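Local coordinates for protein internalin C2 (Listeria monocytogenes serotype 4b str. F2365, PDB 4FHO) that probably takes part in the adhesion of the bacterium to host cells or their invasion, as a leucine-rich-repeat member of the internalin family, at residues L162-N167 and D187-S192; T148-L153 and N167-L172; N101-V106 and T121-T126. All coordinates share one frame; numbering follows the deposited sequence. Where two conformers were deposited one is given.

Contact 1 of 3, residues L162-N167 and D187-S192; sequences LSIGNN and DDNKIS
The carboxamides of N189 and N167 approach the carbonyl of I164 from opposite faces of its plane, showing how a leucine-rich repeat can share one backbone acceptor between successive coils. N189 ND2 reaches I164 O at 2.9 Å with a nearly straight N-H...O angle of 173°; the acceptor lies in the plane of the donating amide, while the donor stands well above that of the carbonyl. On the opposite face N167 ND2, 3.0 Å from the same oxygen, is tilted still further from the carbonyl plane. With its CG beside the backbone N (chi1 -87°), N189 brings its carbonyl oxygen OD1 close to N167, where it takes a weak bond of 3.3 Å from N167 N. That oxygen also accepts from V169 N, and ND2 gives a further bond to A186 O, so several bonds fix the rotation of this buried amide.

Two backbone bonds join the turns beside it: N166 N to D187 O (2.8 Å) and, longer and more bent, N167 N to D188 O (3.3 Å). Outside them the N166 and D188 side chains cross almost perpendicularly, their flat ends turned 69° apart. Just before N166, the CA of G165 comes to 3.1 Å from D187 O.

N167 repeats the pattern one coil back, bonding to L142 O and I147 N, as expected for the consensus asparagine of the repeat. D187 OD1 accepts from K209 N in the next coil. The contact thus ties together the turns that follow the parallel strands 161-163 and 183-185, with strand 139-141 beside the former.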
loop_
_atom_site.group_PDB
_atom_site.type_symbol
_atom_site.label_atom_id
_atom_site.label_comp_id
_atom_site.label_asym_id
_atom_site.label_seq_id
_atom_site.Cartn_x
_atom_site.Cartn_y
_atom_site.Cartn_z
ATOM N N LEU A 162 0.488 2.647 10.912
ATOM C CA LEU A 162 -0.666 1.841 10.488
ATOM C C LEU A 162 -1.915 2.708 10.525
ATOM O O LEU A 162 -2.268 3.229 11.575
ATOM C CB LEU A 162 -0.856 0.612 11.379
ATOM C CG LEU A 162 -2.047 -0.330 11.102
ATOM C CD1 LEU A 162 -2.059 -0.846 9.657
ATOM C CD2 LEU A 162 -2.089 -1.503 12.073
ATOM N N SER A 163 -2.598 2.812 9.386
ATOM C CA SER A 163 -3.827 3.557 9.275
ATOM C C SER A 163 -4.932 2.600 8.834
ATOM O O SER A 163 -4.870 2.050 7.740
ATOM C CB SER A 163 -3.613 4.689 8.279
ATOM O OG SER A 163 -4.639 5.619 8.364
ATOM N N ILE A 164 -5.939 2.426 9.691
ATOM C CA ILE A 164 -7.064 1.502 9.482
ATOM C C ILE A 164 -8.434 2.157 9.716
ATOM O O ILE A 164 -9.427 1.460 9.924
ATOM C CB ILE A 164 -6.919 0.234 10.365
ATOM C CG1 ILE A 164 -6.792 0.595 11.850
ATOM C CG2 ILE A 164 -5.730 -0.606 9.899
ATOM C CD1 ILE A 164 -7.013 -0.584 12.778
ATOM N N GLY A 165 -8.504 3.485 9.610
ATOM C CA GLY A 165 -9.748 4.227 9.820
ATOM C C GLY A 165 -10.832 3.916 8.808
ATOM O O GLY A 165 -10.529 3.485 7.714
ATOM N N ASN A 166 -12.095 4.062 9.204
ATOM C CA ASN A 166 -13.255 3.752 8.347
ATOM C C ASN A 166 -13.220 2.314 7.812
ATOM O O ASN A 166 -13.153 2.086 6.607
ATOM C CB ASN A 166 -13.388 4.783 7.212
ATOM C CG ASN A 166 -13.572 6.193 7.728
ATOM O OD1 ASN A 166 -14.680 6.593 8.058
ATOM N ND2 ASN A 166 -12.493 6.944 7.804
ATOM N N ASN A 167 -13.143 1.363 8.736
ATOM C CA ASN A 167 -13.267 -0.058 8.433
ATOM C C ASN A 167 -14.300 -0.647 9.415
ATOM O O ASN A 167 -15.101 0.110 9.963
ATOM C CB ASN A 167 -11.863 -0.698 8.470
ATOM C CG ASN A 167 -11.098 -0.502 7.184
ATOM O OD1 ASN A 167 -11.449 -1.085 6.182
ATOM N ND2 ASN A 167 -10.055 0.330 7.201
ATOM N N ASP A 187 -9.838 5.714 13.513
ATOM C CA ASP A 187 -11.151 6.386 13.658
ATOM C C ASP A 187 -12.230 5.613 12.877
ATOM O O ASP A 187 -11.973 5.188 11.764
ATOM C CB ASP A 187 -11.130 7.838 13.134
ATOM C CG ASP A 187 -10.315 8.796 14.009
ATOM O OD1 ASP A 187 -9.950 8.443 15.144
ATOM O OD2 ASP A 187 -10.058 9.944 13.566
ATOM N N ASP A 188 -13.414 5.445 13.476
ATOM C CA ASP A 188 -14.601 4.892 12.801
ATOM C C ASP A 188 -14.393 3.400 12.479
ATOM O O ASP A 188 -14.192 2.996 11.344
ATOM C CB ASP A 188 -15.032 5.766 11.591
ATOM C CG ASP A 188 -16.434 5.418 11.051
ATOM O OD1 ASP A 188 -17.090 4.452 11.498
ATOM O OD2 ASP A 188 -16.873 6.112 10.117
ATOM N N ASN A 189 -14.423 2.616 13.546
ATOM C CA ASN A 189 -14.298 1.169 13.530
ATOM C C ASN A 189 -15.260 0.607 14.607
ATOM O O ASN A 189 -16.183 1.319 15.022
ATOM C CB ASN A 189 -12.821 0.802 13.737
ATOM C CG ASN A 189 -12.042 0.769 12.446
ATOM O OD1 ASN A 189 -12.315 -0.053 11.563
ATOM N ND2 ASN A 189 -11.055 1.640 12.335
ATOM N N LYS A 190 -15.083 -0.638 15.022
ATOM C CA LYS A 190 -15.900 -1.252 16.068
ATOM C C LYS A 190 -15.015 -1.677 17.240
ATOM O O LYS A 190 -15.210 -2.738 17.814
ATOM C CB LYS A 190 -16.684 -2.437 15.478
ATOM C CG LYS A 190 -17.629 -2.071 14.339
ATOM C CD LYS A 190 -18.943 -1.489 14.856
ATOM C CE LYS A 190 -19.706 -0.738 13.772
ATOM N NZ LYS A 190 -19.898 -1.540 12.529
ATOM N N ILE A 191 -14.072 -0.813 17.626
ATOM C CA ILE A 191 -13.104 -1.130 18.679
ATOM C C ILE A 191 -13.750 -0.810 20.041
ATOM O O ILE A 191 -14.318 0.275 20.223
ATOM C CB ILE A 191 -11.768 -0.357 18.466
ATOM C CG1 ILE A 191 -11.110 -0.781 17.133
ATOM C CG2 ILE A 191 -10.799 -0.580 19.625
ATOM C CD1 ILE A 191 -10.025 0.160 16.625
ATOM N N SER A 192 -13.697 -1.766 20.969
ATOM C CA SER A 192 -14.075 -1.535 22.386
ATOM C C SER A 192 -12.991 -1.805 23.424
ATOM O O SER A 192 -13.013 -1.192 24.482
ATOM C CB SER A 192 -15.334 -2.338 22.743
ATOM O OG SER A 192 -15.176 -3.702 22.418
#

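Contact 2 of 3, residues T148-L153 and N167-L172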
loop_
_atom_site.group_PDB
_atom_site.type_symbol
_atom_site.label_atom_id
_atom_site.label_comp_id
_atom_site.label_asym_id
_atom_site.label_seq_id
_atom_site.Cartn_x
_atom_site.Cartn_y
_atom_site.Cartn_z
ATOM N N THR A 148 -12.413 -6.275 8.361
ATOM C CA THR A 148 -12.800 -6.706 9.698
ATOM C C THR A 148 -11.601 -7.279 10.454
ATOM O O THR A 148 -11.306 -6.836 11.546
ATOM C CB THR A 148 -13.955 -7.734 9.629
ATOM O OG1 THR A 148 -13.595 -8.824 8.768
ATOM C CG2 THR A 148 -15.197 -7.090 9.053
ATOM N N ASN A 149 -10.885 -8.220 9.845
ATOM C CA ASN A 149 -9.856 -9.017 10.517
ATOM C C ASN A 149 -8.443 -8.453 10.264
ATOM O O ASN A 149 -8.053 -8.307 9.120
ATOM C CB ASN A 149 -9.959 -10.474 10.018
ATOM C CG ASN A 149 -9.155 -11.461 10.847
ATOM O OD1 ASN A 149 -8.635 -11.139 11.918
ATOM N ND2 ASN A 149 -9.080 -12.690 10.366
ATOM N N ILE A 150 -7.706 -8.163 11.350
ATOM C CA ILE A 150 -6.314 -7.669 11.301
ATOM C C ILE A 150 -5.304 -8.813 11.559
ATOM O O ILE A 150 -4.089 -8.592 11.535
ATOM C CB ILE A 150 -6.092 -6.531 12.326
ATOM C CG1 ILE A 150 -7.043 -5.359 12.092
ATOM C CG2 ILE A 150 -4.695 -5.933 12.250
ATOM C CD1 ILE A 150 -6.742 -4.210 13.035
ATOM N N SER A 151 -5.784 -10.051 11.761
ATOM C CA SER A 151 -4.883 -11.203 12.028
ATOM C C SER A 151 -3.659 -11.316 11.093
ATOM O O SER A 151 -2.552 -11.535 11.585
ATOM C CB SER A 151 -5.650 -12.538 12.050
ATOM O OG SER A 151 -6.510 -12.556 13.171
ATOM N N PRO A 152 -3.840 -11.098 9.768
ATOM C CA PRO A 152 -2.701 -11.158 8.846
ATOM C C PRO A 152 -1.575 -10.150 9.046
ATOM O O PRO A 152 -0.498 -10.386 8.521
ATOM C CB PRO A 152 -3.360 -10.942 7.478
ATOM C CG PRO A 152 -4.733 -11.476 7.662
ATOM C CD PRO A 152 -5.092 -10.937 9.009
ATOM N N LEU A 153 -1.817 -9.052 9.774
ATOM C CA LEU A 153 -0.769 -8.078 10.112
ATOM C C LEU A 153 0.155 -8.446 11.276
ATOM O O LEU A 153 1.185 -7.790 11.449
ATOM C CB LEU A 153 -1.381 -6.695 10.414
ATOM C CG LEU A 153 -2.389 -6.090 9.445
ATOM C CD1 LEU A 153 -2.711 -4.663 9.879
ATOM C CD2 LEU A 153 -1.863 -6.126 8.018
ATOM N N ASN A 167 -13.143 1.363 8.736
ATOM C CA ASN A 167 -13.267 -0.058 8.433
ATOM C C ASN A 167 -14.300 -0.647 9.415
ATOM O O ASN A 167 -15.101 0.110 9.963
ATOM C CB ASN A 167 -11.863 -0.698 8.470
ATOM C CG ASN A 167 -11.098 -0.502 7.184
ATOM O OD1 ASN A 167 -11.449 -1.085 6.182
ATOM N ND2 ASN A 167 -10.055 0.330 7.201
ATOM N N GLN A 168 -14.285 -1.963 9.646
ATOM C CA GLN A 168 -15.187 -2.629 10.581
ATOM C C GLN A 168 -14.375 -3.463 11.591
ATOM O O GLN A 168 -14.818 -4.519 12.014
ATOM C CB GLN A 168 -16.165 -3.509 9.796
ATOM C CG GLN A 168 -17.022 -2.785 8.759
ATOM C CD GLN A 168 -18.513 -2.910 9.015
ATOM O OE1 GLN A 168 -19.064 -2.231 9.886
ATOM N NE2 GLN A 168 -19.176 -3.789 8.256
ATOM N N VAL A 169 -13.196 -2.966 11.974
ATOM C CA VAL A 169 -12.269 -3.681 12.842
ATOM C C VAL A 169 -12.841 -3.690 14.259
ATOM O O VAL A 169 -13.256 -2.645 14.747
ATOM C CB VAL A 169 -10.870 -3.014 12.848
ATOM C CG1 VAL A 169 -9.957 -3.623 13.900
ATOM C CG2 VAL A 169 -10.218 -3.125 11.484
ATOM N N ASN A 170 -12.876 -4.863 14.894
ATOM C CA ASN A 170 -13.336 -5.016 16.298
ATOM C C ASN A 170 -12.330 -5.599 17.291
ATOM O O ASN A 170 -12.653 -5.724 18.478
ATOM C CB ASN A 170 -14.671 -5.802 16.354
ATOM C CG ASN A 170 -14.513 -7.288 16.052
ATOM O OD1 ASN A 170 -14.816 -7.742 14.964
ATOM N ND2 ASN A 170 -14.076 -8.053 17.044
ATOM N N ASP A 171 -11.135 -5.953 16.820
ATOM C CA ASP A 171 -10.143 -6.649 17.637
ATOM C C ASP A 171 -8.761 -6.103 17.272
ATOM O O ASP A 171 -8.338 -6.234 16.132
ATOM C CB ASP A 171 -10.254 -8.165 17.360
ATOM C CG ASP A 171 -9.572 -9.032 18.414
ATOM O OD1 ASP A 171 -8.753 -8.539 19.222
ATOM O OD2 ASP A 171 -9.870 -10.242 18.429
ATOM N N LEU A 172 -8.079 -5.483 18.234
ATOM C CA LEU A 172 -6.709 -4.976 18.040
ATOM C C LEU A 172 -5.616 -5.933 18.534
ATOM O O LEU A 172 -4.426 -5.601 18.478
ATOM C CB LEU A 172 -6.557 -3.604 18.700
ATOM C CG LEU A 172 -7.423 -2.453 18.167
ATOM C CD1 LEU A 172 -7.115 -1.187 18.956
ATOM C CD2 LEU A 172 -7.224 -2.220 16.670
HETATM O O HOH W 1 -11.235 -7.291 14.198
HETATM O O HOH W 2 -8.425 -8.219 14.015
#
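I150 and V169 meet with their side chains roughly perpendicular, the outer end of the isoleucine set against the valine methyls. CD1 of I150 lies 3.4 Å from V169 CG1, tighter than usual, but I150 was deposited in two conformers and so fine a detail is doubtful. The same methyl comes to 4.2 Å from L172 CD2. Nearer the surface, T148 and Q168 run at a slant to each other: CG2 of the threonine, which its chi1 of 54° places beside the backbone N, rests 3.8 Å from Q168 CB.

The backbones themselves stand slightly apart and are joined by water. One molecule donates to T148 O and accepts from N170 N (2.7 and 3.0 Å); a second accepts from I150 N and donates to D171 O. Between T148 and V169 the approach is closer, with a CA-H...O contact from V169 CA to T148 O. An Asx turn shapes the start of the 3-10 segment 151-153, N149 OD1 accepting from both N and OG of S151.

Both segments belong to the loops that return the chain to the sheet. Segment 148-153 lies between strands 139-141 and 161-163; segment 167-172 follows in the loop leading on to strand 183-185. I150 also packs on I164 and L175, and L172 on I191 one coil further.

Contact 3 of 3, residues N101-V106 and T121-T126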
loop_
_atom_site.group_PDB
_atom_site.type_symbol
_atom_site.label_atom_id
_atom_site.label_comp_id
_atom_site.label_asym_id
_atom_site.label_seq_id
_atom_site.Cartn_x
_atom_site.Cartn_y
_atom_site.Cartn_z
ATOM N N ASN A 101 -8.218 2.985 -6.338
ATOM C CA ASN A 101 -8.419 2.052 -7.431
ATOM C C ASN A 101 -9.395 0.957 -7.021
ATOM O O ASN A 101 -9.302 0.463 -5.914
ATOM C CB ASN A 101 -7.095 1.405 -7.896
ATOM C CG ASN A 101 -6.219 2.366 -8.676
ATOM O OD1 ASN A 101 -6.419 2.573 -9.868
ATOM N ND2 ASN A 101 -5.244 2.968 -7.998
ATOM N N PRO A 102 -10.300 0.536 -7.925
ATOM C CA PRO A 102 -11.283 -0.507 -7.572
ATOM C C PRO A 102 -10.658 -1.912 -7.577
ATOM O O PRO A 102 -11.005 -2.738 -8.418
ATOM C CB PRO A 102 -12.332 -0.346 -8.684
ATOM C CG PRO A 102 -11.529 0.043 -9.852
ATOM C CD PRO A 102 -10.510 1.006 -9.304
ATOM N N LEU A 103 -9.748 -2.179 -6.652
ATOM C CA LEU A 103 -8.977 -3.436 -6.628
ATOM C C LEU A 103 -9.804 -4.660 -6.239
ATOM O O LEU A 103 -9.675 -5.694 -6.877
ATOM C CB LEU A 103 -7.759 -3.332 -5.714
ATOM C CG LEU A 103 -6.790 -2.188 -5.982
ATOM C CD1 LEU A 103 -5.738 -2.204 -4.880
ATOM C CD2 LEU A 103 -6.160 -2.259 -7.373
ATOM N N LYS A 104 -10.610 -4.538 -5.178
ATOM C CA LYS A 104 -11.500 -5.571 -4.642
ATOM C C LYS A 104 -10.769 -6.625 -3.823
ATOM O O LYS A 104 -11.267 -7.058 -2.802
ATOM C CB LYS A 104 -12.401 -6.234 -5.702
ATOM C CG LYS A 104 -13.250 -5.259 -6.516
ATOM C CD LYS A 104 -14.663 -5.066 -5.963
ATOM C CE LYS A 104 -15.695 -4.880 -7.065
ATOM N NZ LYS A 104 -15.465 -3.583 -7.748
ATOM N N ASN A 105 -9.608 -7.057 -4.295
ATOM C CA ASN A 105 -8.672 -7.842 -3.505
ATOM C C ASN A 105 -7.249 -7.441 -3.882
ATOM O O ASN A 105 -7.040 -6.840 -4.928
ATOM C CB ASN A 105 -8.917 -9.341 -3.758
ATOM C CG ASN A 105 -8.479 -9.779 -5.139
ATOM O OD1 ASN A 105 -7.316 -10.125 -5.349
ATOM N ND2 ASN A 105 -9.403 -9.747 -6.094
ATOM N N VAL A 106 -6.282 -7.840 -3.057
ATOM C CA VAL A 106 -4.851 -7.593 -3.334
ATOM C C VAL A 106 -4.031 -8.906 -3.343
ATOM O O VAL A 106 -2.873 -8.920 -2.936
ATOM C CB VAL A 106 -4.288 -6.531 -2.363
ATOM C CG1 VAL A 106 -4.971 -5.195 -2.631
ATOM C CG2 VAL A 106 -4.448 -6.971 -0.915
ATOM N N THR A 121 -5.746 2.656 0.547
ATOM C CA THR A 121 -6.904 3.492 0.880
ATOM C C THR A 121 -7.985 3.422 -0.210
ATOM O O THR A 121 -7.667 3.558 -1.355
ATOM C CB THR A 121 -6.477 4.959 1.100
ATOM O OG1 THR A 121 -5.454 5.010 2.125
ATOM C CG2 THR A 121 -7.684 5.833 1.481
ATOM N N SER A 122 -9.233 3.153 0.167
ATOM C CA SER A 122 -10.388 3.181 -0.764
ATOM C C SER A 122 -10.181 2.276 -1.974
ATOM O O SER A 122 -10.244 2.742 -3.108
ATOM C CB SER A 122 -10.683 4.630 -1.222
ATOM O OG SER A 122 -10.857 5.482 -0.120
ATOM N N THR A 123 -9.806 1.023 -1.719
ATOM C CA THR A 123 -9.588 0.024 -2.780
ATOM C C THR A 123 -10.668 -1.055 -2.843
ATOM O O THR A 123 -10.535 -2.023 -3.600
ATOM C CB THR A 123 -8.164 -0.552 -2.733
ATOM O OG1 THR A 123 -7.892 -1.109 -1.446
ATOM C CG2 THR A 123 -7.149 0.586 -3.030
ATOM N N GLN A 124 -11.758 -0.844 -2.098
ATOM C CA GLN A 124 -12.880 -1.781 -2.004
ATOM C C GLN A 124 -12.451 -3.180 -1.563
ATOM O O GLN A 124 -13.051 -4.167 -1.989
ATOM C CB GLN A 124 -13.654 -1.865 -3.339
ATOM C CG GLN A 124 -14.113 -0.526 -3.876
ATOM C CD GLN A 124 -14.798 -0.612 -5.232
ATOM O OE1 GLN A 124 -15.388 -1.622 -5.585
ATOM N NE2 GLN A 124 -14.722 0.453 -5.975
ATOM N N ILE A 125 -11.443 -3.267 -0.701
ATOM C CA ILE A 125 -10.991 -4.559 -0.160
ATOM C C ILE A 125 -11.734 -4.894 1.133
ATOM O O ILE A 125 -12.162 -4.002 1.889
ATOM C CB ILE A 125 -9.434 -4.657 -0.032
ATOM C CG1 ILE A 125 -8.830 -3.654 0.961
ATOM C CG2 ILE A 125 -8.798 -4.493 -1.418
ATOM C CD1 ILE A 125 -7.316 -3.748 1.089
ATOM N N THR A 126 -11.919 -6.183 1.367
ATOM C CA THR A 126 -12.492 -6.702 2.616
ATOM C C THR A 126 -11.503 -7.527 3.441
ATOM O O THR A 126 -11.785 -7.818 4.581
ATOM C CB THR A 126 -13.749 -7.552 2.319
ATOM O OG1 THR A 126 -13.383 -8.710 1.565
ATOM C CG2 THR A 126 -14.769 -6.740 1.499
HETATM O O HOH W 3 -10.672 -8.227 -0.236
#
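K104 and Q124 run alongside each other in the same direction and are joined at their polar ends by a hydrogen bond of 2.9 Å from NZ to OE1. The bends along the lysine chain bring NZ back over the neighbouring coil. The other end of the glutamine amide, NE2, sits 3.7 Å from P102 CB. Between the backbones, K104 N bonds to T123 O at 3.0 Å and 174°, and N101 O receives a CA-H...O contact from T123 CA (3.2 Å).

On the inner side L103 slants across T123, CD1 against CG2 at 3.6 Å, while V106 CG1 meets I125 CG2 at 4.1 Å. A water donating to K104 O and accepting from T126 N extends the connection outward.

These groups are set in place partly by the local turn and partly by bonds to the coils before and after. An inverse gamma turn centred on P102 binds L103 N to N101 O and presents K104. T123 fills a position where the repeat consensus has asparagine; its OG1 bonds to L120 O, and its N to N145 OD1 of the next coil. N101, an actual asparagine, bonds to L76 O, L98 O and I81 N. The contact therefore joins two successive turns, those following the parallel strands 95-97 and 117-119, with strand 139-141 next in the sheet.

In the fold
All three contacts join one coil of the leucine-rich repeat to the next, but at different points along the solenoid. Contacts 1 and 2 interlock: their centres are 9 Å apart, they share N167, and their segments alternate along the chain. K190 N lies 2.7 Å from V169 O, a probable hydrogen bond between the same two coils as contact 1; contacts 1 and 2 together span three coils. Contact 3 comes earlier in the chain, its centre about 16 Å from each of the others and its nearest atoms about 5 Å from contact 1 and 4 Å from contact 2. Asparagines at equivalent places, N101, N145, N167 and N189, recur along the stack, while contact 2 links its coils by apolar packing and water.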